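Side-chain contacts in RNA-dependent RNA polymerase (Farallon virus, PDB 6DX5), which probably copies the viral RNA genome as a full-length protein, and in this piece holds the viral OTU domain, a cysteine protease with deubiquitinase activity: residues Asn167-Gly172 against Asp176-Ile181; Glu128-Ala133 against Gln155-Asp160. All blocks are in the same frame, centred on the assembly; numbering follows the deposited sequence.

Contact 1: Asn167-Gly172 against Asp176-Ile181; sequences NIVRCG and DALKLI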
# COMPACT_ATOMS: atom_id res chain seq x y z
N ASN A 167 -11.55 -0.85 -14.52
CA ASN A 167 -10.16 -0.37 -14.53
C ASN A 167 -10.19 1.12 -14.22
O ASN A 167 -10.92 1.89 -14.88
CB ASN A 167 -9.50 -0.61 -15.90
CG ASN A 167 -9.15 -2.06 -16.14
OD1 ASN A 167 -8.10 -2.55 -15.68
ND2 ASN A 167 -10.05 -2.78 -16.81
N ILE A 168 -9.37 1.54 -13.27
CA ILE A 168 -9.34 2.93 -12.86
C ILE A 168 -7.89 3.38 -12.90
O ILE A 168 -7.00 2.59 -12.57
CB ILE A 168 -9.97 3.06 -11.47
CG1 ILE A 168 -11.46 2.67 -11.59
CG2 ILE A 168 -9.74 4.44 -10.85
CD1 ILE A 168 -12.26 2.98 -10.41
N VAL A 169 -7.64 4.60 -13.40
CA VAL A 169 -6.28 5.11 -13.43
C VAL A 169 -6.15 6.12 -12.31
O VAL A 169 -7.10 6.86 -12.01
CB VAL A 169 -5.94 5.75 -14.80
CG1 VAL A 169 -6.90 6.91 -15.11
CG2 VAL A 169 -4.51 6.27 -14.84
N ARG A 170 -4.98 6.18 -11.70
CA ARG A 170 -4.73 7.08 -10.59
C ARG A 170 -3.47 7.86 -10.89
O ARG A 170 -2.39 7.25 -11.07
CB ARG A 170 -4.55 6.33 -9.27
CG ARG A 170 -4.31 7.29 -8.10
CD ARG A 170 -3.90 6.58 -6.83
NE ARG A 170 -4.13 7.48 -5.70
CZ ARG A 170 -4.11 7.11 -4.42
NH1 ARG A 170 -3.85 5.84 -4.08
NH2 ARG A 170 -4.37 8.02 -3.48
N CYS A 171 -3.56 9.19 -10.90
CA CYS A 171 -2.40 10.05 -11.14
C CYS A 171 -2.27 10.98 -9.94
O CYS A 171 -3.09 11.88 -9.77
CB CYS A 171 -2.56 10.83 -12.45
SG CYS A 171 -0.94 11.67 -12.92
N GLY A 172 -1.29 10.71 -9.07
CA GLY A 172 -1.24 11.33 -7.75
C GLY A 172 -2.51 11.11 -6.92
O GLY A 172 -2.90 9.98 -6.56
N ASP A 176 -9.36 8.67 -12.47
CA ASP A 176 -10.28 8.71 -13.62
C ASP A 176 -10.67 7.27 -14.01
O ASP A 176 -10.05 6.29 -13.55
CB ASP A 176 -9.65 9.42 -14.84
CG ASP A 176 -9.54 10.94 -14.67
OD1 ASP A 176 -8.49 11.51 -15.12
OD2 ASP A 176 -10.53 11.60 -14.15
N ALA A 177 -11.67 7.14 -14.91
CA ALA A 177 -12.11 5.82 -15.37
C ALA A 177 -11.33 5.41 -16.61
O ALA A 177 -10.86 6.27 -17.36
CB ALA A 177 -13.61 5.84 -15.67
N LEU A 178 -11.19 4.09 -16.83
CA LEU A 178 -10.57 3.52 -18.05
C LEU A 178 -11.52 2.53 -18.71
O LEU A 178 -12.09 1.69 -18.02
CB LEU A 178 -9.27 2.76 -17.75
CG LEU A 178 -8.07 3.55 -17.21
CD1 LEU A 178 -6.96 2.63 -16.84
CD2 LEU A 178 -7.62 4.58 -18.26
N LYS A 179 -11.71 2.63 -20.02
CA LYS A 179 -12.41 1.59 -20.77
C LYS A 179 -11.45 0.93 -21.74
O LYS A 179 -10.64 1.61 -22.39
CB LYS A 179 -13.61 2.14 -21.50
CG LYS A 179 -14.70 2.46 -20.51
CD LYS A 179 -15.98 2.81 -21.17
CE LYS A 179 -17.14 2.66 -20.17
NZ LYS A 179 -18.43 3.23 -20.73
N LEU A 180 -11.52 -0.38 -21.82
CA LEU A 180 -10.63 -1.11 -22.70
C LEU A 180 -11.01 -0.85 -24.15
O LEU A 180 -12.20 -0.84 -24.50
CB LEU A 180 -10.70 -2.59 -22.37
CG LEU A 180 -9.52 -3.51 -22.67
CD1 LEU A 180 -8.26 -3.05 -22.01
CD2 LEU A 180 -9.85 -4.88 -22.15
N ILE A 181 -10.00 -0.62 -25.00
CA ILE A 181 -10.27 -0.27 -26.40
C ILE A 181 -10.87 -1.45 -27.16
O ILE A 181 -11.77 -1.27 -27.99
CB ILE A 181 -8.99 0.24 -27.08
CG1 ILE A 181 -8.52 1.57 -26.51
CG2 ILE A 181 -9.21 0.42 -28.57
CD1 ILE A 181 -7.15 1.99 -27.11
O HOH W 1 -12.69 -0.64 -17.12
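Two chi1 torsions bring Leu-178 and Val-169 together: -65° sets Leu-178 CG opposite its own carbonyl carbon, while 59° puts Val-169 CG1 between backbone N and carbonyl carbon. CG1 thereby comes alongside the Asp-176 side chain, 3.7 Å from Asp-176 CB, and the Leu-178 branches reach across to the valine, CD1 standing 3.9 Å from Val-169 CB. The two strands form an antiparallel hairpin. Val-169 and Asp-176 make a hydrogen-bonded pair: Val-169 N to Asp-176 O is 2.9 Å, and Asp-176 N returns the bond to Val-169 O. Ile-168 and Ala-177 make the following non-hydrogen-bonded pair, with CA atoms 4.7 Å apart and side chains on the other face. Ile-168 CG2 lies 3.3 Å from Asp-176 O, a close methyl-to-oxygen approach. Farther along, Leu-178 N donates to Asn-167 O at 3.0 Å, bent at 143°, and the return link runs through a water that accepts from Asn-167 N and donates to Leu-178 O. The polar ends on the Val-169 face find partners beyond the cross-strand bonds: Asn-167 pairs with Trp-143 and Val-162, Asp-176 with Arg-28 and Val-31. Within the hairpin, Asp-176 OD2 is hydrogen-bonded to His-174 NE2, consistent with the Asp-His pairing of OTU cysteine proteases. The hairpin lies inside the domain's mixed sheet between strands 140-145 and 26-29, and helix 37-47 packs on its Ile-168 and Ala-177 face through Phe-38, Tyr-44 and Leu-45.

Contact 2: Glu128-Ala133 against Gln155-Asp160; sequences EAEMLA and QKFGTD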
# COMPACT_ATOMS: atom_id res chain seq x y z
N GLU A 128 -11.66 2.05 -0.03
CA GLU A 128 -13.01 1.80 -0.50
C GLU A 128 -13.04 0.93 -1.77
O GLU A 128 -14.01 0.19 -1.95
CB GLU A 128 -13.75 3.13 -0.73
CG GLU A 128 -14.08 3.88 0.59
CD GLU A 128 -12.87 4.61 1.17
OE1 GLU A 128 -12.83 4.75 2.44
OE2 GLU A 128 -11.98 5.05 0.37
N ALA A 129 -12.00 0.96 -2.63
CA ALA A 129 -11.90 -0.04 -3.70
C ALA A 129 -12.02 -1.46 -3.12
O ALA A 129 -12.71 -2.32 -3.68
CB ALA A 129 -10.58 0.09 -4.47
N GLU A 130 -11.34 -1.73 -2.03
CA GLU A 130 -11.42 -3.05 -1.44
C GLU A 130 -12.86 -3.37 -1.02
O GLU A 130 -13.33 -4.51 -1.18
CB GLU A 130 -10.47 -3.11 -0.25
CG GLU A 130 -10.64 -4.31 0.60
CD GLU A 130 -9.58 -4.42 1.71
OE1 GLU A 130 -9.06 -3.37 2.21
OE2 GLU A 130 -9.23 -5.61 2.05
N MET A 131 -13.56 -2.39 -0.45
CA MET A 131 -14.92 -2.62 0.04
C MET A 131 -15.85 -2.91 -1.12
O MET A 131 -16.65 -3.85 -1.07
CB MET A 131 -15.38 -1.39 0.82
CG MET A 131 -14.51 -1.16 2.12
SD MET A 131 -14.97 0.40 2.86
CE MET A 131 -13.61 0.60 4.11
N LEU A 132 -15.76 -2.07 -2.17
CA LEU A 132 -16.63 -2.18 -3.32
C LEU A 132 -16.42 -3.52 -4.01
O LEU A 132 -17.39 -4.14 -4.46
CB LEU A 132 -16.32 -1.05 -4.29
CG LEU A 132 -16.78 0.31 -3.77
CD1 LEU A 132 -16.24 1.43 -4.72
CD2 LEU A 132 -18.34 0.25 -3.77
N ALA A 133 -15.16 -3.97 -4.12
CA ALA A 133 -14.88 -5.23 -4.80
C ALA A 133 -15.58 -6.39 -4.09
O ALA A 133 -16.23 -7.23 -4.73
CB ALA A 133 -13.37 -5.48 -4.86
N GLN A 155 -2.48 -2.45 -8.86
CA GLN A 155 -3.12 -3.34 -7.91
C GLN A 155 -4.50 -3.72 -8.45
O GLN A 155 -5.13 -2.97 -9.22
CB GLN A 155 -3.32 -2.71 -6.54
CG GLN A 155 -2.12 -2.15 -5.90
CD GLN A 155 -2.06 -0.62 -6.03
OE1 GLN A 155 -2.94 0.13 -5.51
NE2 GLN A 155 -1.03 -0.15 -6.75
N LYS A 156 -4.97 -4.86 -7.97
CA LYS A 156 -6.23 -5.46 -8.41
C LYS A 156 -6.93 -6.04 -7.18
O LYS A 156 -6.35 -6.86 -6.47
CB LYS A 156 -5.93 -6.53 -9.46
CG LYS A 156 -7.05 -7.41 -10.01
CD LYS A 156 -6.44 -8.15 -11.21
CE LYS A 156 -6.40 -9.68 -11.09
NZ LYS A 156 -7.58 -10.29 -10.44
N PHE A 157 -8.12 -5.56 -6.86
CA PHE A 157 -8.96 -6.15 -5.84
C PHE A 157 -9.91 -7.08 -6.55
O PHE A 157 -10.68 -6.63 -7.40
CB PHE A 157 -9.73 -5.08 -5.08
CG PHE A 157 -8.86 -4.13 -4.33
CD1 PHE A 157 -8.56 -4.37 -3.00
CD2 PHE A 157 -8.39 -2.97 -4.92
CE1 PHE A 157 -7.78 -3.50 -2.27
CE2 PHE A 157 -7.59 -2.08 -4.17
CZ PHE A 157 -7.31 -2.36 -2.85
N GLY A 158 -9.83 -8.37 -6.25
CA GLY A 158 -10.63 -9.36 -6.94
C GLY A 158 -9.77 -10.24 -7.84
O GLY A 158 -8.61 -9.95 -8.11
N THR A 159 -10.39 -11.33 -8.31
CA THR A 159 -9.70 -12.37 -9.07
C THR A 159 -9.93 -12.36 -10.57
O THR A 159 -9.36 -13.21 -11.26
CB THR A 159 -10.13 -13.75 -8.57
OG1 THR A 159 -11.55 -13.86 -8.69
CG2 THR A 159 -9.69 -13.95 -7.13
N ASP A 160 -10.79 -11.49 -11.11
CA ASP A 160 -11.01 -11.49 -12.56
C ASP A 160 -9.81 -10.90 -13.29
O ASP A 160 -8.96 -10.21 -12.71
CB ASP A 160 -12.25 -10.69 -12.94
CG ASP A 160 -13.55 -11.39 -12.55
OD1 ASP A 160 -13.71 -12.58 -12.92
OD2 ASP A 160 -14.39 -10.73 -11.89
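Phe-157 lays its ring on Ala-129 and Glu-130 and sets its CB against Ala-133, packing helix 126-136 of the OTU-like domain on strand 151-157 of its mixed sheet. Its chi1 of -63° turns CG away from its own carbonyl carbon, and chi2 of -93° stands the ring plane nearly perpendicular to the CA-CB-CG plane, presenting a face to the helix backbone. Glu-130 N stands over the centre of that face, 3.9 Å above the plane, with Ala-129 C offset toward the rim. The neighbouring side chains divide the ring: Ala-129 CB meets the CD2-CE2 side, 3.7 Å from Phe-157 CE2, whereas Glu-130 CB meets the CD1-CE1 side, 3.4 Å from Phe-157 CE1. One helical turn after Ala-129, the methyl of Ala-133 reaches the root of the aromatic side chain, its CB 3.7 Å from Phe-157 CB. Glu-130 touches mainly through its CB. With chi1 of 169° and an extended chain beyond CG, its carboxylate is carried away from the strand. From within the strand, Lys-156 carries NZ over the turn that follows, 2.6 Å from Gly-158 O and 2.7 Å from Asp-160 O, two hydrogen bonds that tie the loop to the strand end, while Trp-6 adds a cation-pi partner. No hydrogen bond joins the two segments. Their association is therefore apolar and shape-based, resting on two alanine methyls, the aliphatic root of a glutamate and a peptide group over an aromatic face, with the Glu-130 carboxylate led away, its OE1 bonded to Gly-73 N.

In the fold
Both contacts belong to the OTU-like cysteine protease fold and reach the same seven-stranded mixed sheet, with centres about 14 Å apart and nearest atoms about 6 Å apart, so they do not touch. Along the chain they come in series: contact 2 closes with strand 151-157, and strand 166-171, the next one, opens contact 1. In the sheet these two strands are separated by strand 140-145, which hydrogen-bonds to both. Contact 1 is a strand-to-strand hairpin within the sheet, contact 2 packs helix 126-136 onto it. Helix 37-47 also links them: Phe-38 touches Ile-168 of the hairpin and Ala-129 of helix 126-136, so both buried contacts border one side chain that bridges sheet and helix in the protease domain.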